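Long-range contacts in BvnE (Penicillium brevicompactum, PDB 6U9I), which catalyses a stereoselective semipinacol rearrangement during assembly of the fungal alkaloids known as brevianamides: residues Thr28-Thr33 against Lys76-Ala81; Ala81-Ala86 against His100-Ala105; Asn114-Val119 against Glu134-Asp139. One frame throughout, in Å; residues are numbered along the deposited sequence.

Interaction 1 of 3, residues Thr28-Thr33 against Lys76-Ala81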
loop_
_atom_site.group_PDB
_atom_site.type_symbol
_atom_site.label_atom_id
_atom_site.label_comp_id
_atom_site.label_asym_id
_atom_site.label_seq_id
_atom_site.Cartn_x
_atom_site.Cartn_y
_atom_site.Cartn_z
ATOM N N THR A 28 7.234 8.388 16.925
ATOM C CA THR A 28 8.286 9.369 16.676
ATOM C C THR A 28 7.945 10.243 15.478
ATOM O O THR A 28 8.333 11.416 15.437
ATOM C CB THR A 28 9.651 8.686 16.501
ATOM O OG1 THR A 28 9.611 7.744 15.424
ATOM C CG2 THR A 28 10.050 7.952 17.779
ATOM N N MET A 29 7.206 9.713 14.501
ATOM C CA MET A 29 6.725 10.583 13.435
ATOM C C MET A 29 5.818 11.668 14.003
ATOM O O MET A 29 5.936 12.843 13.638
ATOM C CB MET A 29 5.992 9.771 12.364
ATOM C CG MET A 29 6.932 8.993 11.424
ATOM S SD MET A 29 7.980 10.061 10.420
ATOM C CE MET A 29 6.848 10.542 9.120
ATOM N N ASN A 30 4.924 11.294 14.919
ATOM C CA ASN A 30 4.025 12.274 15.516
ATOM C C ASN A 30 4.741 13.244 16.448
ATOM O O ASN A 30 4.211 14.328 16.718
ATOM C CB ASN A 30 2.898 11.547 16.243
ATOM C CG ASN A 30 1.871 11.001 15.267
ATOM O OD1 ASN A 30 1.454 11.710 14.350
ATOM N ND2 ASN A 30 1.523 9.733 15.407
ATOM N N ASP A 31 5.924 12.880 16.951
ATOM C CA ASP A 31 6.739 13.853 17.672
ATOM C C ASP A 31 7.123 15.020 16.775
ATOM O O ASP A 31 7.339 16.135 17.263
ATOM C CB ASP A 31 7.972 13.161 18.253
ATOM C CG ASP A 31 7.623 12.252 19.418
ATOM O OD1 ASP A 31 6.600 12.514 20.102
ATOM O OD2 ASP A 31 8.367 11.284 19.657
ATOM N N PHE A 32 7.215 14.778 15.463
ATOM C CA PHE A 32 7.290 15.839 14.455
ATOM C C PHE A 32 8.453 16.794 14.711
ATOM O O PHE A 32 8.313 18.015 14.620
ATOM C CB PHE A 32 5.964 16.599 14.351
ATOM C CG PHE A 32 5.719 17.206 12.991
ATOM C CD1 PHE A 32 5.766 16.413 11.852
ATOM C CD2 PHE A 32 5.436 18.557 12.854
ATOM C CE1 PHE A 32 5.541 16.962 10.593
ATOM C CE2 PHE A 32 5.209 19.116 11.595
ATOM C CZ PHE A 32 5.262 18.317 10.469
ATOM N N THR A 33 9.607 16.235 15.059
ATOM C CA THR A 33 10.855 16.959 14.926
ATOM C C THR A 33 11.715 16.199 13.934
ATOM O O THR A 33 11.605 14.972 13.842
ATOM C CB THR A 33 11.623 17.088 16.248
ATOM O OG1 THR A 33 12.053 15.788 16.679
ATOM C CG2 THR A 33 10.747 17.718 17.338
ATOM N N LYS A 76 1.751 22.354 10.735
ATOM C CA LYS A 76 1.447 22.321 12.156
ATOM C C LYS A 76 0.445 21.207 12.425
ATOM O O LYS A 76 -0.279 20.767 11.529
ATOM C CB LYS A 76 0.868 23.666 12.652
ATOM C CG LYS A 76 1.436 24.897 11.957
ATOM C CD LYS A 76 0.456 25.457 10.918
ATOM C CE LYS A 76 1.161 26.303 9.852
ATOM N NZ LYS A 76 0.186 26.901 8.898
ATOM N N ASN A 77 0.400 20.772 13.684
ATOM C CA ASN A 77 -0.599 19.809 14.155
ATOM C C ASN A 77 -0.598 18.542 13.303
ATOM O O ASN A 77 -1.647 18.014 12.925
ATOM C CB ASN A 77 -1.987 20.442 14.199
ATOM C CG ASN A 77 -2.055 21.575 15.188
ATOM O OD1 ASN A 77 -1.480 21.491 16.274
ATOM N ND2 ASN A 77 -2.724 22.655 14.811
ATOM N N PHE A 78 0.603 18.062 13.001
ATOM C CA PHE A 78 0.771 16.844 12.218
ATOM C C PHE A 78 0.277 15.632 12.994
ATOM O O PHE A 78 0.530 15.495 14.196
ATOM C CB PHE A 78 2.242 16.663 11.862
ATOM C CG PHE A 78 2.547 15.389 11.106
ATOM C CD1 PHE A 78 2.288 15.296 9.745
ATOM C CD2 PHE A 78 3.115 14.298 11.756
ATOM C CE1 PHE A 78 2.583 14.123 9.041
ATOM C CE2 PHE A 78 3.415 13.127 11.061
ATOM C CZ PHE A 78 3.144 13.043 9.703
ATOM N N ASN A 79 -0.412 14.734 12.296
ATOM C CA ASN A 79 -0.766 13.451 12.881
ATOM C C ASN A 79 -0.666 12.373 11.817
ATOM O O ASN A 79 -1.123 12.561 10.689
ATOM C CB ASN A 79 -2.173 13.449 13.476
ATOM C CG ASN A 79 -2.525 12.106 14.105
ATOM O OD1 ASN A 79 -2.024 11.753 15.178
ATOM N ND2 ASN A 79 -3.360 11.341 13.426
ATOM N N LEU A 80 -0.053 11.253 12.187
ATOM C CA LEU A 80 0.041 10.073 11.333
ATOM C C LEU A 80 -0.504 8.901 12.132
ATOM O O LEU A 80 -0.105 8.701 13.283
ATOM C CB LEU A 80 1.492 9.820 10.907
ATOM C CG LEU A 80 1.762 8.659 9.954
ATOM C CD1 LEU A 80 1.076 8.898 8.624
ATOM C CD2 LEU A 80 3.274 8.499 9.753
ATOM N N ALA A 81 -1.423 8.140 11.541
ATOM C CA ALA A 81 -2.111 7.121 12.318
ATOM C C ALA A 81 -2.632 6.038 11.397
ATOM O O ALA A 81 -2.856 6.264 10.206
ATOM C CB ALA A 81 -3.268 7.728 13.125
HETATM O O HOH W 1 2.420 16.511 15.662
#
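The C-terminal end of helix 14-31 meets the start of strand 78-82 here, with the amide of Asn30 gripping the backbone of Leu80 at both its polar atoms. Asn30 OD1 takes the N-H of Leu80 on a lone pair at 2.7 Å, while Asn30 ND2 gives a hydrogen to Leu80 O at 2.9 Å. The second bond is nearly straight, 169° at the hydrogen, and Leu80 O lies close to the plane of the amide, so the pair of bonds holds that group flat and fixes its rotation. CG of Asn30 sits beside its own backbone N (chi1 -76°), which drops the amide off the last turn onto the strand. On its other side the strand runs beside strand 96-107, to which Asn79 and Ala81 are bonded through their backbones; the side-chain amide thus satisfies the backbone polar groups of Leu80, which face the helix. This helix-on-curved-sheet arrangement is consistent with the NTF2-like alpha+beta fold. Just past the helix, Phe32 takes a positive phi; its CB points toward the strand and its ring lies over Phe78. The planes are nearly parallel, 12° apart, but slid so far that the rings barely overlap. Over one face of the Phe32 ring stands CB of Phe78 instead, a CH-pi contact 3.4 Å from the ring centroid, while Phe78 CD2 comes within 3.4 Å of Phe32 CD1. Phe32 also leans on Leu71 and Thr72 of helix 61-74. Met29, one turn back and bent along its chain, lays CB against Leu80 CD2 at 4.0 Å and reaches Phe68 of helix 61-74. Between Asn30 and Phe78 a water donates to both carbonyls, 3.0 Å from Asn30 O and 2.6 Å from Phe78 O.

Interaction 2 of 3, residues Ala81-Ala86 against His100-Ala105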
loop_
_atom_site.group_PDB
_atom_site.type_symbol
_atom_site.label_atom_id
_atom_site.label_comp_id
_atom_site.label_asym_id
_atom_site.label_seq_id
_atom_site.Cartn_x
_atom_site.Cartn_y
_atom_site.Cartn_z
ATOM N N ALA A 81 -1.423 8.140 11.541
ATOM C CA ALA A 81 -2.111 7.121 12.318
ATOM C C ALA A 81 -2.632 6.038 11.397
ATOM O O ALA A 81 -2.856 6.264 10.206
ATOM C CB ALA A 81 -3.268 7.728 13.125
ATOM N N LEU A 82 -2.849 4.858 11.971
ATOM C CA LEU A 82 -3.529 3.808 11.224
ATOM C C LEU A 82 -4.881 4.315 10.730
ATOM O O LEU A 82 -5.577 5.057 11.436
ATOM C CB LEU A 82 -3.710 2.563 12.101
ATOM C CG LEU A 82 -2.429 1.728 12.240
ATOM C CD1 LEU A 82 -2.431 0.920 13.531
ATOM C CD2 LEU A 82 -2.245 0.811 11.026
ATOM N N MET A 83 -5.226 3.946 9.487
ATOM C CA MET A 83 -6.538 4.250 8.929
ATOM C C MET A 83 -7.616 3.678 9.842
ATOM O O MET A 83 -7.369 2.720 10.577
ATOM C CB MET A 83 -6.678 3.660 7.522
ATOM C CG MET A 83 -5.886 4.434 6.452
ATOM S SD MET A 83 -6.749 5.932 5.959
ATOM C CE MET A 83 -8.087 5.265 4.940
ATOM N N PRO A 84 -8.822 4.247 9.812
ATOM C CA PRO A 84 -9.919 3.671 10.608
ATOM C C PRO A 84 -10.064 2.183 10.358
ATOM O O PRO A 84 -10.261 1.760 9.214
ATOM C CB PRO A 84 -11.156 4.439 10.111
ATOM C CG PRO A 84 -10.629 5.742 9.608
ATOM C CD PRO A 84 -9.271 5.396 9.005
ATOM N N GLY A 85 -9.931 1.375 11.408
ATOM C CA GLY A 85 -10.079 -0.060 11.288
ATOM C C GLY A 85 -8.851 -0.826 10.826
ATOM O O GLY A 85 -8.885 -2.058 10.816
ATOM N N ALA A 86 -7.768 -0.156 10.448
ATOM C CA ALA A 86 -6.581 -0.860 9.967
ATOM C C ALA A 86 -5.677 -1.271 11.124
ATOM O O ALA A 86 -5.587 -0.574 12.137
ATOM C CB ALA A 86 -5.788 0.039 9.008
ATOM N N HIS A 100 -1.604 0.629 6.682
ATOM C CA HIS A 100 -2.453 1.537 5.927
ATOM C C HIS A 100 -2.689 2.760 6.806
ATOM O O HIS A 100 -3.290 2.643 7.874
ATOM C CB HIS A 100 -3.756 0.815 5.591
ATOM C CG HIS A 100 -4.618 1.520 4.596
ATOM N ND1 HIS A 100 -5.933 1.160 4.385
ATOM C CD2 HIS A 100 -4.366 2.551 3.752
ATOM C CE1 HIS A 100 -6.457 1.942 3.454
ATOM N NE2 HIS A 100 -5.528 2.794 3.053
ATOM N N LEU A 101 -2.197 3.925 6.376
ATOM C CA LEU A 101 -2.083 5.096 7.239
ATOM C C LEU A 101 -2.802 6.300 6.653
ATOM O O LEU A 101 -2.898 6.461 5.435
ATOM C CB LEU A 101 -0.615 5.497 7.462
ATOM C CG LEU A 101 0.330 4.456 8.066
ATOM C CD1 LEU A 101 1.754 5.017 8.168
ATOM C CD2 LEU A 101 -0.153 3.964 9.430
ATOM N N ALA A 102 -3.261 7.171 7.549
ATOM C CA ALA A 102 -3.770 8.490 7.202
ATOM C C ALA A 102 -2.885 9.548 7.844
ATOM O O ALA A 102 -2.484 9.410 9.007
ATOM C CB ALA A 102 -5.214 8.673 7.692
ATOM N N SER A 103 -2.582 10.601 7.092
ATOM C CA SER A 103 -1.863 11.743 7.636
ATOM C C SER A 103 -2.788 12.952 7.699
ATOM O O SER A 103 -3.726 13.086 6.907
ATOM C CB SER A 103 -0.615 12.078 6.806
ATOM O OG SER A 103 -0.981 12.505 5.507
ATOM N N TYR A 104 -2.522 13.824 8.663
ATOM C CA TYR A 104 -3.228 15.087 8.789
ATOM C C TYR A 104 -2.224 16.149 9.195
ATOM O O TYR A 104 -1.366 15.906 10.050
ATOM C CB TYR A 104 -4.364 14.990 9.825
ATOM C CG TYR A 104 -4.974 16.322 10.220
ATOM C CD1 TYR A 104 -4.362 17.143 11.168
ATOM C CD2 TYR A 104 -6.166 16.758 9.654
ATOM C CE1 TYR A 104 -4.913 18.365 11.527
ATOM C CE2 TYR A 104 -6.727 17.973 10.017
ATOM C CZ TYR A 104 -6.095 18.772 10.954
ATOM O OH TYR A 104 -6.646 19.985 11.318
ATOM N N ALA A 105 -2.337 17.327 8.590
ATOM C CA ALA A 105 -1.537 18.461 9.026
ATOM C C ALA A 105 -2.214 19.740 8.558
ATOM O O ALA A 105 -3.152 19.715 7.759
ATOM C CB ALA A 105 -0.105 18.380 8.504
#
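Met83 lies over the imidazole of His100 where strand 78-82 runs out beside its antiparallel neighbour, strand 96-107. CG of Met83 stands above the middle of the ring, 3.6 Å from the His100 centroid and only 9° off its normal, a clear CH-pi contact. The bends at chi2 and chi3 (-79° and -74°) bring CE back to 4.0 Å from both CE1 and NE2 of His100, while SD, on that face but farther from the ring centre than CG, comes to 3.6 Å from CB of Ala102. His100, its CG anti to the backbone N, puts NE2 where it is hydrogen-bonded to Glu115 OE1 on strand 110-122; Met83 covers one face of the ring and Glu115 holds NE2. Leu82 and Leu101 behave differently: they form a non-hydrogen-bonded pair whose side chains diverge at CB, yet their CD2 atoms come back together at 4.1 Å, and Leu101 continues onto Trp25 and Leu26 of helix 14-31. Ala81 and Ala102 make the hydrogen-bonded pair, each giving its N-H to the other's carbonyl O, nearly along the C=O axis. Beyond them the chain leaves the strand in a type II turn from Met83 to Ala86, with Gly85 at a positive phi, which brings Ala86 CB to 4.1 Å from His100 CB. At the first residue of this turn, Met83 N gives an almost straight 2.8 Å bond to His100 O.

Interaction 3 of 3, residues Asn114-Val119 against Glu134-Asp139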
loop_
_atom_site.group_PDB
_atom_site.type_symbol
_atom_site.label_atom_id
_atom_site.label_comp_id
_atom_site.label_asym_id
_atom_site.label_seq_id
_atom_site.Cartn_x
_atom_site.Cartn_y
_atom_site.Cartn_z
ATOM N N ASN A 114 -3.565 13.147 3.654
ATOM C CA ASN A 114 -3.114 12.139 2.705
ATOM C C ASN A 114 -3.352 10.742 3.266
ATOM O O ASN A 114 -3.774 10.557 4.413
ATOM C CB ASN A 114 -1.632 12.347 2.354
ATOM C CG ASN A 114 -1.300 12.006 0.895
ATOM O OD1 ASN A 114 -1.964 11.187 0.264
ATOM N ND2 ASN A 114 -0.255 12.633 0.363
ATOM N N GLU A 115 -3.081 9.752 2.420
ATOM C CA GLU A 115 -3.320 8.347 2.719
ATOM C C GLU A 115 -2.192 7.536 2.105
ATOM O O GLU A 115 -1.770 7.817 0.977
ATOM C CB GLU A 115 -4.676 7.886 2.160
ATOM C CG GLU A 115 -5.015 6.421 2.424
ATOM C CD GLU A 115 -6.319 5.997 1.761
ATOM O OE1 GLU A 115 -6.551 4.774 1.608
ATOM O OE2 GLU A 115 -7.120 6.890 1.394
ATOM N N TYR A 116 -1.695 6.541 2.840
ATOM C CA TYR A 116 -0.523 5.797 2.393
ATOM C C TYR A 116 -0.667 4.322 2.714
ATOM O O TYR A 116 -1.329 3.939 3.682
ATOM C CB TYR A 116 0.781 6.263 3.053
ATOM C CG TYR A 116 0.879 7.739 3.302
ATOM C CD1 TYR A 116 0.189 8.322 4.364
ATOM C CD2 TYR A 116 1.666 8.552 2.497
ATOM C CE1 TYR A 116 0.271 9.660 4.605
ATOM C CE2 TYR A 116 1.748 9.919 2.736
ATOM C CZ TYR A 116 1.052 10.458 3.790
ATOM O OH TYR A 116 1.116 11.813 4.067
ATOM N N MET A 117 0.016 3.504 1.921
ATOM C CA MET A 117 0.372 2.145 2.307
ATOM C C MET A 117 1.881 2.123 2.502
ATOM O O MET A 117 2.637 2.386 1.557
ATOM C CB MET A 117 -0.071 1.130 1.250
ATOM C CG MET A 117 -0.118 -0.311 1.731
ATOM S SD MET A 117 -1.441 -0.630 2.928
ATOM C CE MET A 117 -2.908 -0.342 1.950
ATOM N N VAL A 118 2.326 1.823 3.720
ATOM C CA VAL A 118 3.738 1.858 4.084
ATOM C C VAL A 118 4.222 0.437 4.346
ATOM O O VAL A 118 3.509 -0.372 4.952
ATOM C CB VAL A 118 3.943 2.770 5.315
ATOM C CG1 VAL A 118 5.293 2.544 5.968
ATOM C CG2 VAL A 118 3.766 4.234 4.904
ATOM N N VAL A 119 5.433 0.126 3.875
ATOM C CA VAL A 119 6.089 -1.147 4.160
ATOM C C VAL A 119 7.377 -0.826 4.908
ATOM O O VAL A 119 8.311 -0.257 4.327
ATOM C CB VAL A 119 6.392 -1.953 2.892
ATOM C CG1 VAL A 119 7.055 -3.290 3.271
ATOM C CG2 VAL A 119 5.122 -2.161 2.057
ATOM N N GLU A 134 7.027 4.130 1.047
ATOM C CA GLU A 134 5.873 4.969 1.365
ATOM C C GLU A 134 5.060 5.156 0.089
ATOM O O GLU A 134 5.369 6.019 -0.739
ATOM C CB GLU A 134 6.312 6.302 1.964
ATOM C CG GLU A 134 6.906 6.157 3.348
ATOM C CD GLU A 134 7.447 7.457 3.907
ATOM O OE1 GLU A 134 7.561 8.442 3.144
ATOM O OE2 GLU A 134 7.762 7.489 5.116
ATOM N N PHE A 135 4.013 4.346 -0.068
ATOM C CA PHE A 135 3.161 4.387 -1.257
ATOM C C PHE A 135 2.014 5.359 -0.980
ATOM O O PHE A 135 1.072 5.027 -0.256
ATOM C CB PHE A 135 2.651 2.981 -1.573
ATOM C CG PHE A 135 2.094 2.819 -2.970
ATOM C CD1 PHE A 135 0.884 3.406 -3.324
ATOM C CD2 PHE A 135 2.759 2.038 -3.907
ATOM C CE1 PHE A 135 0.354 3.253 -4.610
ATOM C CE2 PHE A 135 2.231 1.876 -5.202
ATOM C CZ PHE A 135 1.041 2.489 -5.552
ATOM N N ALA A 136 2.089 6.553 -1.561
ATOM C CA ALA A 136 1.162 7.640 -1.273
ATOM C C ALA A 136 -0.019 7.651 -2.242
ATOM O O ALA A 136 0.005 7.030 -3.311
ATOM C CB ALA A 136 1.885 8.993 -1.337
ATOM N N ASP A 137 -1.072 8.364 -1.835
ATOM C CA ASP A 137 -2.147 8.806 -2.727
ATOM C C ASP A 137 -1.540 9.842 -3.671
ATOM O O ASP A 137 -1.351 11.004 -3.299
ATOM C CB ASP A 137 -3.289 9.381 -1.889
ATOM C CG ASP A 137 -4.478 9.885 -2.719
ATOM O OD1 ASP A 137 -4.367 10.132 -3.939
ATOM O OD2 ASP A 137 -5.551 10.069 -2.113
ATOM N N SER A 138 -1.191 9.418 -4.887
ATOM C CA SER A 138 -0.407 10.293 -5.753
ATOM C C SER A 138 -1.244 11.449 -6.288
ATOM O O SER A 138 -0.731 12.562 -6.464
ATOM C CB SER A 138 0.185 9.480 -6.904
ATOM O OG SER A 138 -0.822 8.663 -7.492
ATOM N N ASP A 139 -2.527 11.206 -6.576
ATOM C CA ASP A 139 -3.390 12.313 -6.983
ATOM C C ASP A 139 -3.410 13.393 -5.917
ATOM O O ASP A 139 -3.313 14.587 -6.228
ATOM C CB ASP A 139 -4.816 11.833 -7.262
ATOM C CG ASP A 139 -5.755 12.982 -7.629
ATOM O OD1 ASP A 139 -5.426 13.724 -8.572
ATOM O OD2 ASP A 139 -6.810 13.153 -6.973
HETATM O O HOH W 2 -7.459 9.306 0.147
#
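Asp137 faces Asn114 at the open end of the antiparallel hairpin formed by strands 110-122 and 129-136, where the second strand hands over to helix 138-150. Its CB meets Asn114 OD1 at 3.1 Å and also lies near Glu115 O. From there CG runs anti to the backbone N (chi1 180°), carrying the carboxylate past the amide of Asn114, the two planes 62° apart. At the tip, OD1 caps the helix by accepting from Tyr140 N and also bonds Ser138 of the second subunit, while OD2 pairs with Ser53 of that subunit and has a water at 3.1 Å, which also touches Glu115 OE2. The capped helix start therefore belongs to the dimer interface. Asn114 bends its own OD1 back to Glu115 N, 2.8 Å away; the donor approaches from the side of the carbonyl, at 99°. Asn114 ND2 is hydrogen-bonded to Tyr112 OH. An alanine in place of Asn114 would probably leave Glu115 N without this partner and open a gap beside Asp137 CB. Along the hairpin Tyr116 points to the same face as Ala136 and sets CD2 3.9 Å from Ala136 CB. In the conformers given, Val118 and Glu134 lie side by side on that face. On the other face Met117 and Phe135 start close at their CB atoms and then part, and there Met117 meets Met117 of the second subunit. Between these two residues of the hairpin both backbone bonds, Met117 N to Phe135 O and Phe135 N to Met117 O, measure 2.9 Å.

In the fold
All three contacts reach one curved sheet. Interactions 1 and 2 share Ala81 and use opposite edges of strand 78-82: the first sets helix 14-31 against it through a side-chain amide and two phenylalanines, the second joins it to strand 96-107 by backbone pairing and a methionine over an imidazole. Interaction 2 is the most exposed, interaction 1 partly buried, and interaction 3 lies buried, extending to the dimer interface. Side chains of strands 96-107 and 110-122 tie interactions 2 and 3 together. Interactions 1 and 3 both include water and polar side chains, but those of interaction 3 serve the second subunit and a helix cap, whereas Leu80 and Leu101 carry apolar packing under helix 14-31.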